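PDB 6IC9: PHD finger protein 3 from Homo sapiens, which reads the phosphorylated C-terminal domain of RNA polymerase II through the SPOC domain described here and thereby regulates neuronal gene expression. Local coordinates for residues Gly17-Asn20 / Lys26-Thr29; Thr59-Val64 / His130-Phe135. One frame throughout, in Å; residues are numbered along the deposited sequence.

Contact 1: residues Gly17-Asn20 / Lys26-Thr29; sequences GFIN and KFVT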
ATOM      1  N   GLY A  17       6.559  -4.187  10.592  1.00 27.70           N
ATOM      2  CA  GLY A  17       7.427  -5.046   9.814  1.00 30.18           C
ATOM      3  C   GLY A  17       8.241  -4.193   8.874  1.00 30.39           C
ATOM      4  O   GLY A  17       8.226  -2.971   8.977  1.00 31.13           O
ATOM      5  N   PHE A  18       8.981  -4.848   7.985  1.00 27.11           N
ATOM      6  CA  PHE A  18       9.830  -4.123   7.036  1.00 24.23           C
ATOM      7  C   PHE A  18       9.062  -3.882   5.737  1.00 29.71           C
ATOM      8  O   PHE A  18       8.261  -4.714   5.304  1.00 28.81           O
ATOM      9  CB  PHE A  18      11.085  -4.928   6.691  1.00 28.29           C
ATOM     10  CG  PHE A  18      12.080  -4.925   7.789  1.00 28.99           C
ATOM     11  CD1 PHE A  18      11.928  -5.812   8.851  1.00 33.39           C
ATOM     12  CD2 PHE A  18      13.093  -3.960   7.841  1.00 29.52           C
ATOM     13  CE1 PHE A  18      12.859  -5.810   9.927  1.00 34.71           C
ATOM     14  CE2 PHE A  18      14.047  -3.971   8.927  1.00 31.63           C
ATOM     15  CZ  PHE A  18      13.890  -4.875   9.977  1.00 32.35           C
ATOM     16  N   ILE A  19       9.415  -2.793   5.065  1.00 26.44           N
ATOM     17  CA  ILE A  19       9.247  -2.672   3.637  1.00 27.15           C
ATOM     18  C   ILE A  19      10.626  -2.704   3.006  1.00 27.43           C
ATOM     19  O   ILE A  19      11.533  -1.980   3.434  1.00 29.00           O
ATOM     20  CB  ILE A  19       8.496  -1.380   3.279  1.00 25.42           C
ATOM     21  CG1 ILE A  19       7.049  -1.500   3.791  1.00 26.53           C
ATOM     22  CG2 ILE A  19       8.580  -1.164   1.775  1.00 27.13           C
ATOM     23  CD1 ILE A  19       6.177  -0.205   3.492  1.00 25.95           C
ATOM     24  N   ASN A  20      10.782  -3.507   1.973  1.00 27.80           N
ATOM     25  CA  ASN A  20      12.114  -3.738   1.426  1.00 29.72           C
ATOM     26  C   ASN A  20      12.032  -3.609  -0.081  1.00 28.63           C
ATOM     27  O   ASN A  20      11.445  -4.470  -0.739  1.00 28.02           O
ATOM     28  CB  ASN A  20      12.652  -5.121   1.838  1.00 31.33           C
ATOM     29  CG  ASN A  20      14.112  -5.301   1.446  1.00 38.12           C
ATOM     30  OD1 ASN A  20      14.641  -4.485   0.698  1.00 34.66           O
ATOM     31  ND2 ASN A  20      14.774  -6.345   1.980  1.00 36.40           N
ATOM     32  N   LYS A  26      15.055   0.215   2.616  1.00 28.78           N
ATOM     33  CA  LYS A  26      14.544  -0.833   3.496  1.00 28.29           C
ATOM     34  C   LYS A  26      14.346  -0.226   4.871  1.00 33.00           C
ATOM     35  O   LYS A  26      15.269   0.395   5.398  1.00 31.57           O
ATOM     36  CB  LYS A  26      15.494  -2.050   3.550  1.00 29.58           C
ATOM     37  CG  LYS A  26      15.281  -2.975   4.704  1.00 31.61           C
ATOM     38  CD  LYS A  26      16.317  -4.129   4.688  1.00 35.92           C
ATOM     39  CE  LYS A  26      16.300  -4.900   6.022  1.00 36.91           C
ATOM     40  NZ  LYS A  26      17.436  -5.903   6.029  1.00 39.01           N
ATOM     41  N   PHE A  27      13.162  -0.404   5.467  1.00 27.86           N
ATOM     42  CA  PHE A  27      12.952   0.239   6.760  1.00 27.64           C
ATOM     43  C   PHE A  27      11.853  -0.482   7.512  1.00 28.92           C
ATOM     44  O   PHE A  27      11.064  -1.225   6.924  1.00 27.74           O
ATOM     45  CB  PHE A  27      12.618   1.720   6.586  1.00 27.14           C
ATOM     46  CG  PHE A  27      11.459   1.974   5.640  1.00 27.56           C
ATOM     47  CD1 PHE A  27      11.679   2.069   4.252  1.00 26.31           C
ATOM     48  CD2 PHE A  27      10.176   2.025   6.119  1.00 27.71           C
ATOM     49  CE1 PHE A  27      10.597   2.301   3.352  1.00 29.66           C
ATOM     50  CE2 PHE A  27       9.074   2.257   5.198  1.00 26.44           C
ATOM     51  CZ  PHE A  27       9.334   2.350   3.834  1.00 25.17           C
ATOM     52  N   VAL A  28      11.792  -0.212   8.815  1.00 25.30           N
ATOM     53  CA  VAL A  28      10.752  -0.721   9.709  1.00 27.21           C
ATOM     54  C   VAL A  28       9.629   0.295   9.757  1.00 28.20           C
ATOM     55  O   VAL A  28       9.859   1.503   9.861  1.00 27.08           O
ATOM     56  CB  VAL A  28      11.277  -0.973  11.127  1.00 33.19           C
ATOM     57  CG1 VAL A  28      10.172  -1.620  11.996  1.00 29.83           C
ATOM     58  CG2 VAL A  28      12.510  -1.848  11.041  1.00 32.79           C
ATOM     59  N   THR A  29       8.411  -0.206   9.690  1.00 27.01           N
ATOM     60  CA  THR A  29       7.251   0.661   9.607  1.00 25.12           C
ATOM     61  C   THR A  29       6.118   0.016  10.399  1.00 28.89           C
ATOM     62  O   THR A  29       6.050  -1.197  10.522  1.00 29.05           O
ATOM     63  CB  THR A  29       6.875   0.899   8.127  1.00 30.83           C
ATOM     64  OG1 THR A  29       5.715   1.724   8.060  1.00 33.66           O
ATOM     65  CG2 THR A  29       6.525  -0.426   7.462  1.00 32.80           C
TER

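Contact 2: residues Thr59-Val64 / His130-Phe135; sequences TVWDYV and HPLVPF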
ATOM      1  N   THR A  59      -3.487   1.794 -14.343  1.00 28.91           N
ATOM      2  CA  THR A  59      -3.657   0.340 -14.414  1.00 27.83           C
ATOM      3  C   THR A  59      -4.238  -0.196 -13.110  1.00 31.02           C
ATOM      4  O   THR A  59      -5.158  -1.019 -13.127  1.00 28.92           O
ATOM      5  CB  THR A  59      -2.322  -0.339 -14.745  1.00 35.56           C
ATOM      6  OG1 THR A  59      -1.839   0.170 -15.997  1.00 31.69           O
ATOM      7  CG2 THR A  59      -2.502  -1.870 -14.887  1.00 34.07           C
ATOM      8  N   VAL A  60      -3.715   0.264 -11.967  1.00 28.74           N
ATOM      9  CA  VAL A  60      -4.280  -0.134 -10.675  1.00 25.53           C
ATOM     10  C   VAL A  60      -5.744   0.279 -10.566  1.00 28.31           C
ATOM     11  O   VAL A  60      -6.576  -0.495 -10.093  1.00 27.13           O
ATOM     12  CB  VAL A  60      -3.441   0.468  -9.542  1.00 23.64           C
ATOM     13  CG1 VAL A  60      -4.125   0.223  -8.154  1.00 28.22           C
ATOM     14  CG2 VAL A  60      -2.087  -0.244  -9.568  1.00 25.02           C
ATOM     15  N   TRP A  61      -6.074   1.537 -10.917  1.00 28.14           N
ATOM     16  CA  TRP A  61      -7.465   1.973 -10.711  1.00 30.70           C
ATOM     17  C   TRP A  61      -8.434   1.274 -11.666  1.00 29.77           C
ATOM     18  O   TRP A  61      -9.558   0.980 -11.275  1.00 30.17           O
ATOM     19  CB  TRP A  61      -7.576   3.504 -10.826  1.00 30.67           C
ATOM     20  CG  TRP A  61      -6.719   4.147  -9.739  1.00 35.05           C
ATOM     21  CD1 TRP A  61      -5.740   5.072  -9.912  1.00 34.67           C
ATOM     22  CD2 TRP A  61      -6.753   3.860  -8.328  1.00 32.41           C
ATOM     23  NE1 TRP A  61      -5.175   5.393  -8.707  1.00 32.73           N
ATOM     24  CE2 TRP A  61      -5.760   4.649  -7.722  1.00 32.96           C
ATOM     25  CE3 TRP A  61      -7.510   2.985  -7.527  1.00 34.16           C
ATOM     26  CZ2 TRP A  61      -5.508   4.618  -6.338  1.00 33.53           C
ATOM     27  CZ3 TRP A  61      -7.275   2.951  -6.151  1.00 39.54           C
ATOM     28  CH2 TRP A  61      -6.274   3.768  -5.571  1.00 36.77           C
ATOM     29  N   ASP A  62      -8.019   0.969 -12.891  1.00 30.54           N
ATOM     30  CA  ASP A  62      -8.858   0.132 -13.756  1.00 31.49           C
ATOM     31  C   ASP A  62      -9.092  -1.246 -13.134  1.00 33.14           C
ATOM     32  O   ASP A  62     -10.219  -1.740 -13.084  1.00 30.75           O
ATOM     33  CB  ASP A  62      -8.199  -0.028 -15.125  1.00 28.92           C
ATOM     34  CG  ASP A  62      -8.186   1.258 -15.923  1.00 39.58           C
ATOM     35  OD1 ASP A  62      -7.488   1.318 -16.963  1.00 40.33           O
ATOM     36  OD2 ASP A  62      -8.833   2.219 -15.490  1.00 44.03           O
ATOM     37  N   TYR A  63      -8.025  -1.858 -12.593  1.00 29.31           N
ATOM     38  CA  TYR A  63      -8.139  -3.155 -11.944  1.00 26.64           C
ATOM     39  C   TYR A  63      -9.032  -3.086 -10.712  1.00 31.20           C
ATOM     40  O   TYR A  63      -9.854  -3.988 -10.461  1.00 30.37           O
ATOM     41  CB  TYR A  63      -6.716  -3.604 -11.579  1.00 24.68           C
ATOM     42  CG  TYR A  63      -6.619  -4.847 -10.783  1.00 29.68           C
ATOM     43  CD1 TYR A  63      -5.835  -4.881  -9.626  1.00 26.35           C
ATOM     44  CD2 TYR A  63      -7.292  -6.002 -11.171  1.00 29.45           C
ATOM     45  CE1 TYR A  63      -5.702  -6.047  -8.868  1.00 32.45           C
ATOM     46  CE2 TYR A  63      -7.161  -7.192 -10.414  1.00 28.97           C
ATOM     47  CZ  TYR A  63      -6.384  -7.197  -9.276  1.00 32.02           C
ATOM     48  OH  TYR A  63      -6.242  -8.349  -8.553  1.00 30.66           O
ATOM     49  N   VAL A  64      -8.873  -2.031  -9.906  1.00 28.81           N
ATOM     50  CA  VAL A  64      -9.673  -1.913  -8.694  1.00 28.19           C
ATOM     51  C   VAL A  64     -11.158  -1.820  -9.064  1.00 30.63           C
ATOM     52  O   VAL A  64     -12.023  -2.395  -8.388  1.00 31.67           O
ATOM     53  CB  VAL A  64      -9.217  -0.687  -7.863  1.00 30.60           C
ATOM     54  CG1 VAL A  64     -10.306  -0.276  -6.848  1.00 31.36           C
ATOM     55  CG2 VAL A  64      -7.855  -0.941  -7.132  1.00 28.95           C
ATOM     56  N   HIS A 130      -9.548   9.333  -6.377  1.00 52.40           N
ATOM     57  CA  HIS A 130     -11.000   9.208  -6.239  1.00 46.18           C
ATOM     58  C   HIS A 130     -11.486   7.783  -5.973  1.00 51.12           C
ATOM     59  O   HIS A 130     -12.414   7.624  -5.160  1.00 51.43           O
ATOM     60  CB  HIS A 130     -11.702   9.853  -7.463  1.00 56.53           C
ATOM     61  CG  HIS A 130     -11.806   8.980  -8.687  1.00 59.48           C
ATOM     62  ND1 HIS A 130     -12.604   7.852  -8.750  1.00 61.33           N
ATOM     63  CD2 HIS A 130     -11.230   9.095  -9.910  1.00 64.38           C
ATOM     64  CE1 HIS A 130     -12.497   7.299  -9.947  1.00 59.95           C
ATOM     65  NE2 HIS A 130     -11.670   8.035 -10.671  1.00 65.79           N
ATOM     66  N   PRO A 131     -10.928   6.722  -6.559  1.00 47.01           N
ATOM     67  CA  PRO A 131     -11.452   5.379  -6.250  1.00 48.23           C
ATOM     68  C   PRO A 131     -11.282   4.961  -4.791  1.00 47.35           C
ATOM     69  O   PRO A 131     -11.924   3.990  -4.367  1.00 51.95           O
ATOM     70  CB  PRO A 131     -10.643   4.466  -7.176  1.00 47.01           C
ATOM     71  CG  PRO A 131     -10.125   5.368  -8.200  1.00 45.49           C
ATOM     72  CD  PRO A 131      -9.838   6.641  -7.534  1.00 47.11           C
ATOM     73  N   LEU A 132     -10.446   5.646  -4.014  1.00 45.27           N
ATOM     74  CA  LEU A 132     -10.354   5.357  -2.579  1.00 48.31           C
ATOM     75  C   LEU A 132     -11.387   6.101  -1.741  1.00 55.12           C
ATOM     76  O   LEU A 132     -11.682   5.659  -0.625  1.00 53.83           O
ATOM     77  CB  LEU A 132      -8.970   5.723  -2.058  1.00 48.38           C
ATOM     78  CG  LEU A 132      -7.822   4.991  -2.732  1.00 48.54           C
ATOM     79  CD1 LEU A 132      -6.486   5.568  -2.281  1.00 38.09           C
ATOM     80  CD2 LEU A 132      -7.900   3.494  -2.440  1.00 46.37           C
ATOM     81  N   VAL A 133     -11.906   7.227  -2.237  1.00 52.14           N
ATOM     82  CA  VAL A 133     -12.929   8.021  -1.559  1.00 54.94           C
ATOM     83  C   VAL A 133     -14.281   7.358  -1.823  1.00 59.69           C
ATOM     84  O   VAL A 133     -14.520   6.841  -2.926  1.00 58.53           O
ATOM     85  CB  VAL A 133     -12.907   9.482  -2.042  1.00 60.41           C
ATOM     86  CG1 VAL A 133     -13.793  10.383  -1.175  1.00 63.55           C
ATOM     87  CG2 VAL A 133     -11.513  10.011  -2.026  1.00 54.77           C
ATOM     88  N   PRO A 134     -15.182   7.307  -0.840  1.00 63.35           N
ATOM     89  CA  PRO A 134     -14.975   7.791   0.525  1.00 57.57           C
ATOM     90  C   PRO A 134     -14.240   6.740   1.354  1.00 48.40           C
ATOM     91  O   PRO A 134     -14.340   5.560   1.049  1.00 50.56           O
ATOM     92  CB  PRO A 134     -16.402   8.023   1.019  1.00 59.46           C
ATOM     93  CG  PRO A 134     -17.194   6.898   0.316  1.00 63.97           C
ATOM     94  CD  PRO A 134     -16.514   6.689  -1.022  1.00 63.47           C
ATOM     95  N   PHE A 135     -13.491   7.164   2.365  1.00 50.95           N
ATOM     96  CA  PHE A 135     -12.851   6.209   3.262  1.00 41.61           C
ATOM     97  C   PHE A 135     -13.913   5.629   4.181  1.00 45.23           C
ATOM     98  O   PHE A 135     -14.734   6.362   4.736  1.00 49.42           O
ATOM     99  CB  PHE A 135     -11.768   6.891   4.095  1.00 42.40           C
ATOM    100  CG  PHE A 135     -10.532   7.209   3.342  1.00 40.68           C
ATOM    101  CD1 PHE A 135     -10.015   6.314   2.419  1.00 41.32           C
ATOM    102  CD2 PHE A 135      -9.858   8.390   3.583  1.00 40.90           C
ATOM    103  CE1 PHE A 135      -8.842   6.582   1.750  1.00 41.66           C
ATOM    104  CE2 PHE A 135      -8.683   8.669   2.919  1.00 40.70           C
ATOM    105  CZ  PHE A 135      -8.167   7.752   2.003  1.00 39.44           C
TER

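Contact 1: residues Gly17-Asn20 / Lys26-Thr29
Gly17 to Asn20 and Lys26 to Thr29 run antiparallel as the two arms of a beta hairpin, their axes 4.6 Å apart at closest approach and their directions 149° from each other. Gly17 and Thr29 form one hydrogen-bonded pair, with Gly17 N to Thr29 O at 3.0 Å and Thr29 N to Gly17 O at 2.9 Å; Ile19 and Phe27 form the next, again by two amide-carbonyl bonds. Between them Phe18 and Val28 make a non-hydrogen-bonded pair, where Phe18 CA lies 3.2 Å from Phe27 O in a CA-H...O contact. On the sheet face bearing these two side chains, Val28 CG2 comes over one face of the Phe18 ring, 3.4 Å from Phe18 CE2, in a CH-pi contact. The extended chain of Lys26 passes the ring obliquely, Lys26 CE 3.8 Å from Phe18 CE2; its ammonium group is distant enough for at most a weak cation-pi attraction. Replacing Phe18 by alanine would probably take away the ring face under Val28 CG2 and the aromatic neighbour of Lys26 CE. On the other face Phe27 CG sits between the backbone N and the carbonyl carbon (chi1 53°), which lays the ring alongside Ile19, with Ile19 CB over its face, 3.9 Å from Phe27 CZ. Thr29 CG2 touches Ile19 CG1, while Thr29 OG1 bonds to Thr81 O. Leu94 of helix 85-101 packs on both Ile19 and Phe27. The hairpin is thus two-sided: Ile19 and Phe27 face helix 85-101, whereas the aliphatic part of Lys26 joins Phe18 and Val28 in a partly exposed patch that keeps a charge at its margin.

Contact 2: residues Thr59-Val64 / His130-Phe135
Trp61 of helix 57-70 meets Pro131 and Leu132 by apolar packing, with no hydrogen bond between 59-64 and 130-135. The CB-CG edge of the Pro131 ring is set against one face of the indole, the rest of the ring tilting away, with Pro131 CG standing 3.4 Å above the plane and offset toward the rim. Its closest approach is to the six-membered ring, where Pro131 CB is 3.5 Å from Trp61 CE3. Trp61 CG is anti to the carbonyl carbon (chi1 -62°), and from there the indole extends away from the helix to the short 3-10 turn 130-132. Leucine packing takes over at the far end of the indole: the branch point Leu132 CG and its methyl Leu132 CD2 are each 3.5 Å from Trp61 CH2, with the two side chains crossing at about a right angle.

In the SPOC domain, this joins helix 57-70 to the long connection between strands 114-122 and 147-155. Leu151 of the latter strand touches both Trp61 and Leu132, carrying the apolar packing on to the beta sheet.

Polar bonds flank this packing. Trp61 NE1 is hydrogen-bonded to Tyr104 OH, which satisfies the indole N-H and probably restrains the rotation of the ring. Within the turn, Val133 N bonds to His130 O at 3.0 Å, and Pro131 O accepts a bond from Lys68 NZ, a second tie to the same helix.

How the contacts relate
Contact 1 and contact 2 lie on opposite sides of the centre of the SPOC domain, their own centres 25 Å apart and their nearest atoms about 15 Å apart, so they do not touch. Contact 1 links segments with five residues between them, within a hairpin, whereas contact 2 brings together segments separated by 65 residues. The sheet connects the two regions: strand 73-82 supplies Phe80 to Ile19 and Thr29, and Val77 to Leu132. Each also involves a different helix, 85-101 for the hairpin and 57-70 for the tryptophan. The bound CTD peptide packs on Thr59 and Tyr63, placing helix 57-70 next to the ligand.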